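PDB 5HZL: Lmo2445 protein from Listeria monocytogenes EGD-e, which is a secreted, internalin-like leucine-rich-repeat protein of unknown function that binds calcium ions. Local coordinates for residues A[69-75]-A[93-99]; A[100-106]-A[121-127]; A[208-214]-A[295-299]. All blocks are in the same frame, centred on the assembly; numbering follows the deposited sequence.

Contact 1 of 3, residues A[69-75]-A[93-99]; sequences LSVLNNE and LPDLSEA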
loop_
_atom_site.group_PDB
_atom_site.type_symbol
_atom_site.label_atom_id
_atom_site.label_comp_id
_atom_site.label_asym_id
_atom_site.label_seq_id
_atom_site.Cartn_x
_atom_site.Cartn_y
_atom_site.Cartn_z
ATOM N N LEU A 69 15.971 10.472 -3.513
ATOM C CA LEU A 69 16.372 9.490 -2.498
ATOM C C LEU A 69 17.406 8.461 -2.930
ATOM O O LEU A 69 18.147 7.964 -2.094
ATOM C CB LEU A 69 15.152 8.734 -1.951
ATOM C CG LEU A 69 14.165 9.505 -1.085
ATOM C CD1 LEU A 69 12.942 8.652 -0.802
ATOM C CD2 LEU A 69 14.812 9.962 0.213
ATOM N N SER A 70 17.455 8.137 -4.212
ATOM C CA SER A 70 18.406 7.131 -4.698
ATOM C C SER A 70 19.858 7.532 -4.425
ATOM O O SER A 70 20.750 6.690 -4.344
ATOM C CB SER A 70 18.167 6.808 -6.175
ATOM O OG SER A 70 18.318 7.948 -6.980
ATOM N N VAL A 71 20.062 8.834 -4.274
ATOM C CA VAL A 71 21.371 9.399 -3.935
ATOM C C VAL A 71 21.958 8.829 -2.625
ATOM O O VAL A 71 23.186 8.772 -2.482
ATOM C CB VAL A 71 21.273 10.944 -3.926
ATOM C CG1 VAL A 71 22.277 11.598 -3.016
ATOM C CG2 VAL A 71 21.375 11.483 -5.352
ATOM N N LEU A 72 21.091 8.401 -1.697
ATOM C CA LEU A 72 21.515 7.795 -0.420
ATOM C C LEU A 72 22.413 6.564 -0.640
ATOM O O LEU A 72 23.305 6.280 0.182
ATOM C CB LEU A 72 20.312 7.435 0.453
ATOM C CG LEU A 72 19.481 8.612 0.984
ATOM C CD1 LEU A 72 18.211 8.131 1.674
ATOM C CD2 LEU A 72 20.290 9.496 1.928
ATOM N N ASN A 73 22.184 5.848 -1.746
ATOM C CA ASN A 73 23.016 4.696 -2.110
ATOM C C ASN A 73 24.477 5.034 -2.456
ATOM O O ASN A 73 25.280 4.126 -2.685
ATOM C CB ASN A 73 22.357 3.886 -3.220
ATOM C CG ASN A 73 21.143 3.134 -2.729
ATOM O OD1 ASN A 73 21.161 2.581 -1.633
ATOM N ND2 ASN A 73 20.098 3.071 -3.544
ATOM N N ASN A 74 24.815 6.323 -2.497
ATOM C CA ASN A 74 26.199 6.740 -2.730
ATOM C C ASN A 74 27.065 6.442 -1.530
ATOM O O ASN A 74 28.262 6.572 -1.621
ATOM C CB ASN A 74 26.323 8.232 -3.056
ATOM C CG ASN A 74 25.766 8.588 -4.423
ATOM O OD1 ASN A 74 25.314 7.725 -5.181
ATOM N ND2 ASN A 74 25.799 9.875 -4.750
ATOM N N GLU A 75 26.464 6.077 -0.403
ATOM C CA GLU A 75 27.224 5.741 0.793
ATOM C C GLU A 75 26.514 4.642 1.576
ATOM O O GLU A 75 25.473 4.137 1.164
ATOM C CB GLU A 75 27.412 6.979 1.686
ATOM C CG GLU A 75 28.076 8.185 1.027
ATOM C CD GLU A 75 29.480 7.920 0.502
ATOM O OE1 GLU A 75 30.127 6.901 0.863
ATOM O OE2 GLU A 75 29.937 8.763 -0.284
ATOM N N LEU A 93 9.726 4.241 -5.092
ATOM C CA LEU A 93 10.773 4.291 -4.058
ATOM C C LEU A 93 11.957 3.407 -4.469
ATOM O O LEU A 93 11.761 2.239 -4.793
ATOM C CB LEU A 93 10.234 3.782 -2.712
ATOM C CG LEU A 93 11.205 3.796 -1.518
ATOM C CD1 LEU A 93 11.481 5.210 -1.010
ATOM C CD2 LEU A 93 10.657 2.963 -0.378
ATOM N N PRO A 94 13.186 3.941 -4.436
ATOM C CA PRO A 94 14.290 3.061 -4.822
ATOM C C PRO A 94 14.621 2.001 -3.753
ATOM O O PRO A 94 14.106 2.035 -2.617
ATOM C CB PRO A 94 15.462 4.033 -4.972
ATOM C CG PRO A 94 15.171 5.090 -3.948
ATOM C CD PRO A 94 13.673 5.248 -3.947
ATOM N N ASP A 95 15.471 1.062 -4.156
ATOM C CA ASP A 95 15.965 -0.012 -3.300
ATOM C C ASP A 95 17.151 0.608 -2.547
ATOM O O ASP A 95 18.215 0.823 -3.136
ATOM C CB ASP A 95 16.380 -1.205 -4.183
ATOM C CG ASP A 95 17.004 -2.367 -3.404
ATOM O OD1 ASP A 95 17.490 -2.169 -2.269
ATOM O OD2 ASP A 95 17.026 -3.490 -3.967
ATOM N N LEU A 96 16.957 0.900 -1.260
ATOM C CA LEU A 96 17.989 1.516 -0.413
ATOM C C LEU A 96 18.736 0.539 0.515
ATOM O O LEU A 96 19.410 0.979 1.449
ATOM C CB LEU A 96 17.367 2.648 0.421
ATOM C CG LEU A 96 16.750 3.832 -0.334
ATOM C CD1 LEU A 96 16.007 4.745 0.614
ATOM C CD2 LEU A 96 17.810 4.617 -1.094
ATOM N N SER A 97 18.644 -0.768 0.254
ATOM C CA SER A 97 19.322 -1.787 1.084
ATOM C C SER A 97 20.850 -1.675 1.094
ATOM O O SER A 97 21.502 -2.128 2.025
ATOM C CB SER A 97 18.944 -3.193 0.625
ATOM O OG SER A 97 19.333 -3.419 -0.716
ATOM N N GLU A 98 21.395 -1.076 0.041
ATOM C CA GLU A 98 22.838 -0.877 -0.119
ATOM C C GLU A 98 23.284 0.178 0.930
ATOM O O GLU A 98 24.290 0.015 1.620
ATOM C CB GLU A 98 23.117 -0.380 -1.560
ATOM C CG GLU A 98 24.537 -0.551 -2.100
ATOM C CD GLU A 98 24.909 -2.012 -2.427
ATOM O OE1 GLU A 98 24.053 -2.925 -2.262
ATOM O OE2 GLU A 98 26.071 -2.248 -2.868
ATOM N N ALA A 99 22.491 1.236 1.049
ATOM C CA ALA A 99 22.759 2.336 1.979
ATOM C C ALA A 99 22.281 2.127 3.408
ATOM O O ALA A 99 22.819 2.739 4.335
ATOM C CB ALA A 99 22.124 3.614 1.449
#
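Leu-96 packs on Leu-72 at the apolar centre. With its CG anti to the carbonyl carbon (chi1 -61°), Leu-96 sends CD2 to 4.1 Å from Leu-72 CB and brings CD1 near Leu-72 CD1. A leucine suits the place because its two methyls together cover Leu-72, while CD2 also reaches the backbone O of Leu-69 and the Asn-73 amide. Toward one end, Leu-69 CD1 meets Leu-93 CD1 at 3.7 Å, while the Pro-94 ring lies against the backbone of Ser-70, its CG 3.8 Å from Ser-70 N. At the other end Ala-99, small enough to sit close to the turn, rests CB against Leu-72 CB.

The polar edge belongs to Asn-73, whose side chain crosses that of Leu-96 at about a right angle. Asn-73 ND2 donates to Asp-95 O at 3.0 Å, and its OD1 takes a weak bond from Ala-99 N, so one side chain serves both a carbonyl and an N-H of the loop. Asp-95 shapes that loop as an Asx turn, OD1 accepting from Ser-97 N and OG.

Helix 66-70 and the 3-10 turn after it meet the loop between strands 91-92 and 105-107, while Asn-74 ND2 bonds Ala-23 O of helix 20-23.

Contact 2 of 3, residues A[100-106]-A[121-127]; sequences LPALENI and YPNLTNV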
loop_
_atom_site.group_PDB
_atom_site.type_symbol
_atom_site.label_atom_id
_atom_site.label_comp_id
_atom_site.label_asym_id
_atom_site.label_seq_id
_atom_site.Cartn_x
_atom_site.Cartn_y
_atom_site.Cartn_z
ATOM N N LEU A 100 21.284 1.274 3.587
ATOM C CA LEU A 100 20.711 1.060 4.904
ATOM C C LEU A 100 20.701 -0.413 5.318
ATOM O O LEU A 100 19.644 -0.995 5.551
ATOM C CB LEU A 100 19.297 1.638 4.892
ATOM C CG LEU A 100 19.190 3.101 4.449
ATOM C CD1 LEU A 100 17.728 3.484 4.282
ATOM C CD2 LEU A 100 19.893 4.028 5.427
ATOM N N PRO A 101 21.890 -1.011 5.457
ATOM C CA PRO A 101 21.958 -2.426 5.837
ATOM C C PRO A 101 21.381 -2.760 7.227
ATOM O O PRO A 101 20.913 -3.873 7.427
ATOM C CB PRO A 101 23.458 -2.720 5.799
ATOM C CG PRO A 101 24.091 -1.411 6.128
ATOM C CD PRO A 101 23.219 -0.368 5.493
ATOM N N ALA A 102 21.394 -1.808 8.160
ATOM C CA ALA A 102 20.881 -2.022 9.520
ATOM C C ALA A 102 19.432 -1.559 9.731
ATOM O O ALA A 102 18.934 -1.562 10.862
ATOM C CB ALA A 102 21.789 -1.297 10.499
ATOM N N LEU A 103 18.749 -1.196 8.647
ATOM C CA LEU A 103 17.389 -0.675 8.738
ATOM C C LEU A 103 16.412 -1.604 9.465
ATOM O O LEU A 103 16.325 -2.788 9.148
ATOM C CB LEU A 103 16.869 -0.345 7.342
ATOM C CG LEU A 103 15.592 0.496 7.291
ATOM C CD1 LEU A 103 15.768 1.813 8.043
ATOM C CD2 LEU A 103 15.224 0.752 5.837
ATOM N N GLU A 104 15.703 -1.044 10.447
ATOM C CA GLU A 104 14.717 -1.781 11.258
ATOM C C GLU A 104 13.320 -1.192 11.184
ATOM O O GLU A 104 12.340 -1.904 11.417
ATOM C CB GLU A 104 15.097 -1.754 12.744
ATOM C CG GLU A 104 16.469 -2.300 13.058
ATOM C CD GLU A 104 16.827 -2.239 14.536
ATOM O OE1 GLU A 104 15.967 -1.873 15.372
ATOM O OE2 GLU A 104 17.998 -2.570 14.855
ATOM N N ASN A 105 13.232 0.094 10.852
ATOM C CA ASN A 105 11.974 0.791 10.822
ATOM C C ASN A 105 11.839 1.819 9.712
ATOM O O ASN A 105 12.701 2.651 9.544
ATOM C CB ASN A 105 11.881 1.513 12.157
ATOM C CG ASN A 105 10.612 2.297 12.309
ATOM O OD1 ASN A 105 9.600 1.984 11.690
ATOM N ND2 ASN A 105 10.653 3.328 13.144
ATOM N N ILE A 106 10.740 1.759 8.968
ATOM C CA ILE A 106 10.447 2.722 7.890
ATOM C C ILE A 106 9.146 3.463 8.224
ATOM O O ILE A 106 8.107 2.836 8.348
ATOM C CB ILE A 106 10.294 2.047 6.508
ATOM C CG1 ILE A 106 11.636 1.488 6.057
ATOM C CG2 ILE A 106 9.768 3.040 5.465
ATOM C CD1 ILE A 106 11.635 0.858 4.680
ATOM N N TYR A 121 16.240 -6.263 3.282
ATOM C CA TYR A 121 16.379 -5.620 4.600
ATOM C C TYR A 121 16.160 -6.711 5.666
ATOM O O TYR A 121 15.051 -6.917 6.146
ATOM C CB TYR A 121 15.394 -4.467 4.826
ATOM C CG TYR A 121 15.419 -3.319 3.857
ATOM C CD1 TYR A 121 16.387 -2.335 3.926
ATOM C CD2 TYR A 121 14.421 -3.176 2.911
ATOM C CE1 TYR A 121 16.383 -1.256 3.042
ATOM C CE2 TYR A 121 14.404 -2.107 2.033
ATOM C CZ TYR A 121 15.381 -1.149 2.102
ATOM O OH TYR A 121 15.324 -0.101 1.218
ATOM N N PRO A 122 17.227 -7.419 6.031
ATOM C CA PRO A 122 17.133 -8.498 7.023
ATOM C C PRO A 122 16.550 -8.100 8.375
ATOM O O PRO A 122 15.750 -8.846 8.943
ATOM C CB PRO A 122 18.600 -8.913 7.230
ATOM C CG PRO A 122 19.314 -8.466 6.012
ATOM C CD PRO A 122 18.611 -7.227 5.553
ATOM N N ASN A 123 16.950 -6.931 8.863
ATOM C CA ASN A 123 16.539 -6.426 10.167
ATOM C C ASN A 123 15.254 -5.618 10.191
ATOM O O ASN A 123 14.854 -5.150 11.256
ATOM C CB ASN A 123 17.671 -5.565 10.720
ATOM C CG ASN A 123 18.988 -6.311 10.803
ATOM O OD1 ASN A 123 19.031 -7.534 10.747
ATOM N ND2 ASN A 123 20.067 -5.573 10.947
ATOM N N LEU A 124 14.600 -5.459 9.045
ATOM C CA LEU A 124 13.373 -4.675 8.991
ATOM C C LEU A 124 12.297 -5.352 9.853
ATOM O O LEU A 124 11.962 -6.518 9.657
ATOM C CB LEU A 124 12.900 -4.456 7.543
ATOM C CG LEU A 124 11.811 -3.389 7.361
ATOM C CD1 LEU A 124 12.311 -2.025 7.809
ATOM C CD2 LEU A 124 11.355 -3.313 5.915
ATOM N N THR A 125 11.777 -4.589 10.803
ATOM C CA THR A 125 10.782 -5.032 11.771
ATOM C C THR A 125 9.434 -4.325 11.641
ATOM O O THR A 125 8.388 -4.931 11.911
ATOM C CB THR A 125 11.385 -4.815 13.191
ATOM O OG1 THR A 125 12.402 -5.794 13.389
ATOM C CG2 THR A 125 10.374 -4.974 14.329
ATOM N N ASN A 126 9.459 -3.058 11.238
ATOM C CA ASN A 126 8.250 -2.279 11.121
ATOM C C ASN A 126 8.241 -1.400 9.891
ATOM O O ASN A 126 9.256 -0.850 9.527
ATOM C CB ASN A 126 8.146 -1.388 12.346
ATOM C CG ASN A 126 6.919 -0.509 12.319
ATOM O OD1 ASN A 126 5.807 -0.975 12.143
ATOM N ND2 ASN A 126 7.120 0.774 12.489
ATOM N N VAL A 127 7.081 -1.237 9.273
ATOM C CA VAL A 127 6.958 -0.410 8.082
ATOM C C VAL A 127 5.591 0.295 8.103
ATOM O O VAL A 127 4.581 -0.363 8.233
ATOM C CB VAL A 127 7.197 -1.279 6.810
ATOM C CG1 VAL A 127 6.162 -2.390 6.660
ATOM C CG2 VAL A 127 7.207 -0.438 5.554
HETATM O O HOH W 1 17.804 -4.343 7.260
#
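Leu-103 and Leu-124 occupy matching places in two successive coils of the leucine-rich-repeat solenoid, each closing a type I turn (100-103 and 121-124) before its chain enters the parallel sheet as strand 105-107 or 126-128.

Apolar contacts fill the inner side. Leu-103 and Tyr-121 run side by side in the same direction, with Leu-103 CD2 3.6 Å from Tyr-121 CE1, while the carbonyl O of Leu-100 lies at the ring's edge. Tyrosine suits this place because its ring packs in the interior while its OH serves the preceding loop, where Leu-96 is its partner. Leu-124, its CG anti to the backbone N (chi1 -167°), directs CD1 to Leu-103 CG and, at 4.0 Å, to Ile-106 CG1; the side chains of Leu-124 and Ile-106 meet at about a right angle. Ile-106 CB then touches Val-127 CG2; beta-branched residues are well suited to an extended strand, and these two share the buried face.

Backbone bonds set the parallel register. Glu-104 O accepts from both Thr-125 N, at 2.8 Å, and Asn-126 N, and one step on Ile-106 N donates to Asn-126 O. Between the two turns, a water donates to Pro-101 O and Leu-103 O and accepts from Asn-123 N.

Side-chain polar contacts lie on the other face, where Asn-105 and Asn-126 stand side by side, pointing the same way, their amide planes 33° apart. Asn-126 OD1 is hydrogen-bonded to Ser-149 OG of the next coil. Asn-126 ND2 turns back to Asn-105 OD1 at 2.9 Å, approaching from above the carbonyl plane, 44° out of it.

Contact 3 of 3, residues A[208-214]-A[295-299]; sequences PPTTIKQ and PVTIT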
loop_
_atom_site.group_PDB
_atom_site.type_symbol
_atom_site.label_atom_id
_atom_site.label_comp_id
_atom_site.label_asym_id
_atom_site.label_seq_id
_atom_site.Cartn_x
_atom_site.Cartn_y
_atom_site.Cartn_z
ATOM N N PRO A 208 -14.171 -0.427 -13.895
ATOM C CA PRO A 208 -14.167 0.282 -15.179
ATOM C C PRO A 208 -15.587 0.330 -15.762
ATOM O O PRO A 208 -16.369 -0.567 -15.496
ATOM C CB PRO A 208 -13.222 -0.569 -16.040
ATOM C CG PRO A 208 -12.286 -1.194 -15.056
ATOM C CD PRO A 208 -13.084 -1.428 -13.806
ATOM N N PRO A 209 -15.923 1.367 -16.542
ATOM C CA PRO A 209 -17.285 1.429 -17.088
ATOM C C PRO A 209 -17.496 0.408 -18.198
ATOM O O PRO A 209 -16.532 0.019 -18.848
ATOM C CB PRO A 209 -17.380 2.858 -17.631
ATOM C CG PRO A 209 -15.984 3.233 -17.967
ATOM C CD PRO A 209 -15.064 2.445 -17.071
ATOM N N THR A 210 -18.735 -0.027 -18.400
ATOM C CA THR A 210 -19.062 -0.995 -19.454
ATOM C C THR A 210 -20.431 -0.681 -20.062
ATOM O O THR A 210 -21.162 0.157 -19.550
ATOM C CB THR A 210 -19.008 -2.445 -18.933
ATOM O OG1 THR A 210 -19.092 -3.366 -20.035
ATOM C CG2 THR A 210 -20.122 -2.723 -17.912
ATOM N N THR A 211 -20.762 -1.362 -21.153
ATOM C CA THR A 211 -22.025 -1.163 -21.874
ATOM C C THR A 211 -22.794 -2.481 -22.016
ATOM O O THR A 211 -22.184 -3.534 -22.204
ATOM C CB THR A 211 -21.743 -0.592 -23.293
ATOM O OG1 THR A 211 -21.065 0.662 -23.184
ATOM C CG2 THR A 211 -23.024 -0.373 -24.094
ATOM N N ILE A 212 -24.120 -2.414 -21.913
ATOM C CA ILE A 212 -24.997 -3.583 -22.069
ATOM C C ILE A 212 -26.267 -3.145 -22.805
ATOM O O ILE A 212 -26.562 -1.951 -22.854
ATOM C CB ILE A 212 -25.388 -4.229 -20.715
ATOM C CG1 ILE A 212 -26.241 -3.277 -19.852
ATOM C CG2 ILE A 212 -24.142 -4.686 -19.966
ATOM C CD1 ILE A 212 -26.768 -3.904 -18.579
ATOM N N LYS A 213 -27.018 -4.090 -23.370
ATOM C CA LYS A 213 -28.250 -3.719 -24.079
ATOM C C LYS A 213 -29.457 -3.729 -23.129
ATOM O O LYS A 213 -29.483 -4.492 -22.165
ATOM C CB LYS A 213 -28.484 -4.589 -25.322
ATOM C CG LYS A 213 -29.634 -4.060 -26.179
ATOM C CD LYS A 213 -29.756 -4.686 -27.557
ATOM C CE LYS A 213 -30.854 -3.961 -28.320
ATOM N NZ LYS A 213 -31.030 -4.486 -29.700
ATOM N N GLN A 214 -30.437 -2.865 -23.414
ATOM C CA GLN A 214 -31.673 -2.725 -22.618
ATOM C C GLN A 214 -32.384 -4.078 -22.572
ATOM O O GLN A 214 -32.900 -4.532 -23.586
ATOM C CB GLN A 214 -32.541 -1.587 -23.218
ATOM C CG GLN A 214 -33.776 -1.117 -22.430
ATOM C CD GLN A 214 -35.071 -1.878 -22.670
ATOM O OE1 GLN A 214 -35.441 -2.174 -23.808
ATOM N NE2 GLN A 214 -35.808 -2.124 -21.596
ATOM N N PRO A 295 -20.112 1.600 -13.186
ATOM C CA PRO A 295 -20.741 2.538 -14.130
ATOM C C PRO A 295 -21.235 1.757 -15.348
ATOM O O PRO A 295 -20.477 0.983 -15.937
ATOM C CB PRO A 295 -19.606 3.498 -14.510
ATOM C CG PRO A 295 -18.524 3.264 -13.515
ATOM C CD PRO A 295 -18.666 1.848 -13.056
ATOM N N VAL A 296 -22.499 1.943 -15.707
ATOM C CA VAL A 296 -23.085 1.223 -16.827
ATOM C C VAL A 296 -23.911 2.111 -17.747
ATOM O O VAL A 296 -24.605 3.023 -17.297
ATOM C CB VAL A 296 -23.980 0.072 -16.313
ATOM C CG1 VAL A 296 -24.655 -0.674 -17.470
ATOM C CG2 VAL A 296 -23.150 -0.897 -15.480
ATOM N N THR A 297 -23.810 1.821 -19.042
ATOM C CA THR A 297 -24.553 2.514 -20.083
ATOM C C THR A 297 -25.434 1.449 -20.707
ATOM O O THR A 297 -24.927 0.454 -21.223
ATOM C CB THR A 297 -23.623 3.114 -21.147
ATOM O OG1 THR A 297 -22.729 4.034 -20.513
ATOM C CG2 THR A 297 -24.426 3.835 -22.227
ATOM N N ILE A 298 -26.746 1.652 -20.629
ATOM C CA ILE A 298 -27.714 0.724 -21.181
ATOM C C ILE A 298 -28.216 1.310 -22.504
ATOM O O ILE A 298 -28.616 2.481 -22.542
ATOM C CB ILE A 298 -28.880 0.513 -20.195
ATOM C CG1 ILE A 298 -28.354 0.012 -18.852
ATOM C CG2 ILE A 298 -29.875 -0.504 -20.733
ATOM C CD1 ILE A 298 -29.423 -0.155 -17.795
ATOM N N THR A 299 -28.186 0.507 -23.576
ATOM C CA THR A 299 -28.661 0.929 -24.910
ATOM C C THR A 299 -30.122 0.466 -25.082
ATOM O O THR A 299 -30.669 0.418 -26.192
ATOM C CB THR A 299 -27.768 0.391 -26.073
ATOM O OG1 THR A 299 -27.837 -1.041 -26.141
ATOM C CG2 THR A 299 -26.293 0.834 -25.914
#
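Ile-212 leans across strand 295-298, its side chain on the same face as Val-296 and Ile-298. From CB, CG1 takes the position between the backbone N and the carbonyl carbon (chi1 65°), which brings it over the neighbouring strand. There Ile-212 CG1 lies 3.9 Å from Val-296 CG1, whose side chain it crosses obliquely, and 4.0 Å from CG1 of Ile-298, which runs alongside it. At the tip, Ile-212 CD1 continues along Val-296 and lies 4.0 Å from its CG1. Ile-212 also touches Thr-267 of a loop; a beta-branched aliphatic side chain suits an extended strand and this apolar face.

The two strands run parallel and pair the first and last strands of the mixed sheet in the C-terminal domain, whose family belongs to the E-set clan, consistent with an immunoglobulin-like fold. The directions of the short segments differ by 33° while the CA spacing stays even, the usual twist of a sheet. Four backbone bonds tie them: Thr-210 N to Pro-295 O, Thr-297 N to Thr-210 O, Ile-212 N to Thr-297 O at 3.1 Å, and Thr-299 N to Ile-212 O at 3.0 Å. The opposite face carries threonines, whose hydroxyls suit a more exposed surface: Thr-211 and Thr-297 stand side by side, and Thr-297 OG1 is hydrogen-bonded to Glu-274. Thr-211 CG2 touches Thr-299 CG2 at 3.9 Å, and past the last bond Ile-298 CG2 packs against Gln-214 CA.

Contacts 1 and 2 are close neighbours in the repeat region, their centres 13 Å apart, and they follow one another along the chain, segment 93-99 running straight into 100-106. Tyr-121 of contact 2 joins them physically: its OH lies 3.1 Å from Leu-96 N of contact 1, a probable hydrogen bond. Contact 3 belongs to the far end of the molecule, with its centre 47 Å from contact 1 and 48 Å from contact 2, on the other side of the chain's centre. Calcium-binding residues lie near both repeat contacts: Leu-72 is about 12 Å from Glu-31, and Thr-125 about 9 Å from Asp-173, measured between side chains. A PG5 molecule, probably from the crystallisation liquor, lies about 4 Å from the Pro-208 side chain.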